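Local coordinates for conserved hypothetical protein (Nitrosomonas europaea, PDB 1XFS), which is of unknown function but belongs to the AHA1 family, whose Bet v 1-like fold in related proteins often encloses a ligand-binding cavity, at residues L10-K15 against K142-M147. Residues are numbered along the deposited sequence; the frame is centred on the assembly and turned at random.
Sequences LDLMLK and KLHEEM
The imidazole of His144 and the carboxylate of Glu145 are the flat groups here, and Leu12 meets both residues. Leu12 CD1 comes at the His144 ring obliquely. The nearest atoms of this pair are Leu12 CD1 and His144 CB, 3.9 Å apart. The ring also meets two aromatic neighbours: Phe149 packs edge-to-face with it, and His135 stands at about 80° to its plane. A hydrogen bond between His144 ND1 and His135 NE2 helps fix the ring's rotation. The His144 side chain leaves its helix with CG roughly anti to the backbone N (chi1 -152°), which carries the ring past the leucine toward these partners.

Glu145 offers both its CG methylene and one carboxylate oxygen to the leucine. Glu145 CG lies 3.8 Å from Leu12 CD1 and 3.7 Å from Leu12 CD2, so both methyls of the leucine rest on one methylene. Leu12 CD2 also comes 3.6 Å from Glu145 OE2, a van der Waals touch. That oxygen forms a salt bridge with Arg141 NE, one turn earlier in helix 138-145.

The backbones stay well apart, with the CA atoms of Leu12 and Glu145 8.2 Å from each other. Leu12 sits on strand 11-18, an outer strand of the antiparallel sheet within the chain, and also touches Arg141 and Phe149. Replacing Leu12 by alanine removes both methyls and would probably leave Glu145 CG and His144 CB without partners, opening a gap between strand and helix. In this Bet v 1-like (helix-grip) fold, the contact joins the sheet edge to the short helix leading into the long helix 149-167. It does so by van der Waals packing, with no polar bond between the two segments. His135 and Arg141 bind the polar ends, so Glu145 OE2 can lie against a methyl and keep its salt bridge.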
loop_
_atom_site.group_PDB
_atom_site.type_symbol
_atom_site.label_atom_id
_atom_site.label_comp_id
_atom_site.label_asym_id
_atom_site.label_seq_id
_atom_site.Cartn_x
_atom_site.Cartn_y
_atom_site.Cartn_z
ATOM N N LEU A 10 -8.516 -13.605 8.752
ATOM C CA LEU A 10 -8.370 -12.848 7.513
ATOM C C LEU A 10 -7.276 -13.300 6.561
ATOM O O LEU A 10 -7.278 -12.905 5.398
ATOM C CB LEU A 10 -8.117 -11.379 7.853
ATOM C CG LEU A 10 -9.071 -10.747 8.869
ATOM C CD1 LEU A 10 -8.563 -9.369 9.276
ATOM C CD2 LEU A 10 -10.454 -10.666 8.259
ATOM N N ASP A 11 -6.350 -14.127 7.036
ATOM C CA ASP A 11 -5.234 -14.544 6.195
ATOM C C ASP A 11 -5.159 -16.015 5.837
ATOM O O ASP A 11 -5.601 -16.879 6.594
ATOM C CB ASP A 11 -3.917 -14.144 6.869
ATOM C CG ASP A 11 -3.903 -12.692 7.300
ATOM O OD1 ASP A 11 -4.475 -11.864 6.566
ATOM O OD2 ASP A 11 -3.320 -12.389 8.360
ATOM N N LEU A 12 -4.594 -16.285 4.668
ATOM C CA LEU A 12 -4.398 -17.651 4.206
ATOM C C LEU A 12 -2.902 -17.785 3.943
ATOM O O LEU A 12 -2.295 -16.909 3.320
ATOM C CB LEU A 12 -5.200 -17.917 2.931
ATOM C CG LEU A 12 -6.727 -17.887 3.096
ATOM C CD1 LEU A 12 -7.391 -18.107 1.741
ATOM C CD2 LEU A 12 -7.167 -18.962 4.090
HETATM N N MSE A 13 -2.300 -18.867 4.427
HETATM C CA MSE A 13 -0.865 -19.062 4.245
HETATM C C MSE A 13 -0.522 -20.366 3.528
HETATM O O MSE A 13 -1.285 -21.330 3.562
HETATM C CB MSE A 13 -0.155 -19.027 5.603
HETATM C CG MSE A 13 1.368 -19.028 5.515
HETATM SE SE MSE A 13 2.260 -18.899 7.228
HETATM C CE MSE A 13 2.580 -20.779 7.542
ATOM N N LEU A 14 0.635 -20.375 2.874
ATOM C CA LEU A 14 1.120 -21.543 2.149
ATOM C C LEU A 14 2.638 -21.616 2.281
ATOM O O LEU A 14 3.333 -20.646 1.992
ATOM C CB LEU A 14 0.732 -21.444 0.671
ATOM C CG LEU A 14 1.119 -22.601 -0.253
ATOM C CD1 LEU A 14 0.443 -23.886 0.200
ATOM C CD2 LEU A 14 0.709 -22.265 -1.678
ATOM N N LYS A 15 3.155 -22.756 2.731
ATOM C CA LYS A 15 4.601 -22.916 2.876
ATOM C C LYS A 15 5.085 -24.079 2.016
ATOM O O LYS A 15 4.496 -25.157 2.036
ATOM C CB LYS A 15 4.977 -23.169 4.340
ATOM C CG LYS A 15 6.485 -23.131 4.598
ATOM C CD LYS A 15 6.828 -23.353 6.067
ATOM C CE LYS A 15 6.561 -24.786 6.495
ATOM N NZ LYS A 15 7.395 -25.750 5.725
ATOM N N LYS A 142 -12.847 -16.389 3.440
ATOM C CA LYS A 142 -13.627 -17.600 3.200
ATOM C C LYS A 142 -13.893 -17.759 1.704
ATOM O O LYS A 142 -13.790 -18.860 1.157
ATOM C CB LYS A 142 -14.950 -17.515 3.970
ATOM C CG LYS A 142 -15.828 -18.756 3.890
ATOM C CD LYS A 142 -15.177 -19.955 4.553
ATOM C CE LYS A 142 -16.125 -21.146 4.572
ATOM N NZ LYS A 142 -15.523 -22.320 5.260
ATOM N N LEU A 143 -14.225 -16.653 1.046
ATOM C CA LEU A 143 -14.502 -16.666 -0.384
ATOM C C LEU A 143 -13.289 -17.139 -1.176
ATOM O O LEU A 143 -13.422 -17.902 -2.135
ATOM C CB LEU A 143 -14.903 -15.268 -0.860
ATOM C CG LEU A 143 -15.195 -15.124 -2.357
ATOM C CD1 LEU A 143 -16.372 -16.014 -2.739
ATOM C CD2 LEU A 143 -15.500 -13.670 -2.684
ATOM N N HIS A 144 -12.106 -16.681 -0.778
ATOM C CA HIS A 144 -10.880 -17.072 -1.469
ATOM C C HIS A 144 -10.669 -18.575 -1.316
ATOM O O HIS A 144 -10.194 -19.241 -2.236
ATOM C CB HIS A 144 -9.675 -16.304 -0.907
ATOM C CG HIS A 144 -8.567 -16.109 -1.896
ATOM N ND1 HIS A 144 -7.453 -15.341 -1.625
ATOM C CD2 HIS A 144 -8.403 -16.572 -3.159
ATOM C CE1 HIS A 144 -6.654 -15.340 -2.678
ATOM N NE2 HIS A 144 -7.208 -16.078 -3.621
ATOM N N GLU A 145 -11.024 -19.108 -0.152
ATOM C CA GLU A 145 -10.890 -20.540 0.093
ATOM C C GLU A 145 -11.809 -21.304 -0.855
ATOM O O GLU A 145 -11.419 -22.313 -1.436
ATOM C CB GLU A 145 -11.257 -20.878 1.541
ATOM C CG GLU A 145 -10.217 -20.464 2.569
ATOM C CD GLU A 145 -10.596 -20.896 3.972
ATOM O OE1 GLU A 145 -10.987 -22.069 4.149
ATOM O OE2 GLU A 145 -10.491 -20.072 4.903
ATOM N N GLU A 146 -13.035 -20.813 -1.001
ATOM C CA GLU A 146 -14.018 -21.440 -1.876
ATOM C C GLU A 146 -13.655 -21.186 -3.332
ATOM O O GLU A 146 -14.303 -21.696 -4.246
ATOM C CB GLU A 146 -15.408 -20.872 -1.591
ATOM C CG GLU A 146 -15.762 -20.844 -0.117
ATOM C CD GLU A 146 -17.110 -20.204 0.147
ATOM O OE1 GLU A 146 -17.347 -19.084 -0.353
ATOM O OE2 GLU A 146 -17.928 -20.817 0.863
HETATM N N MSE A 147 -12.613 -20.389 -3.540
HETATM C CA MSE A 147 -12.161 -20.053 -4.883
HETATM C C MSE A 147 -10.997 -20.954 -5.292
HETATM O O MSE A 147 -10.501 -20.869 -6.415
HETATM C CB MSE A 147 -11.724 -18.589 -4.930
HETATM C CG MSE A 147 -11.966 -17.905 -6.263
HETATM SE SE MSE A 147 -13.851 -17.634 -6.603
HETATM C CE MSE A 147 -14.082 -15.977 -5.634
#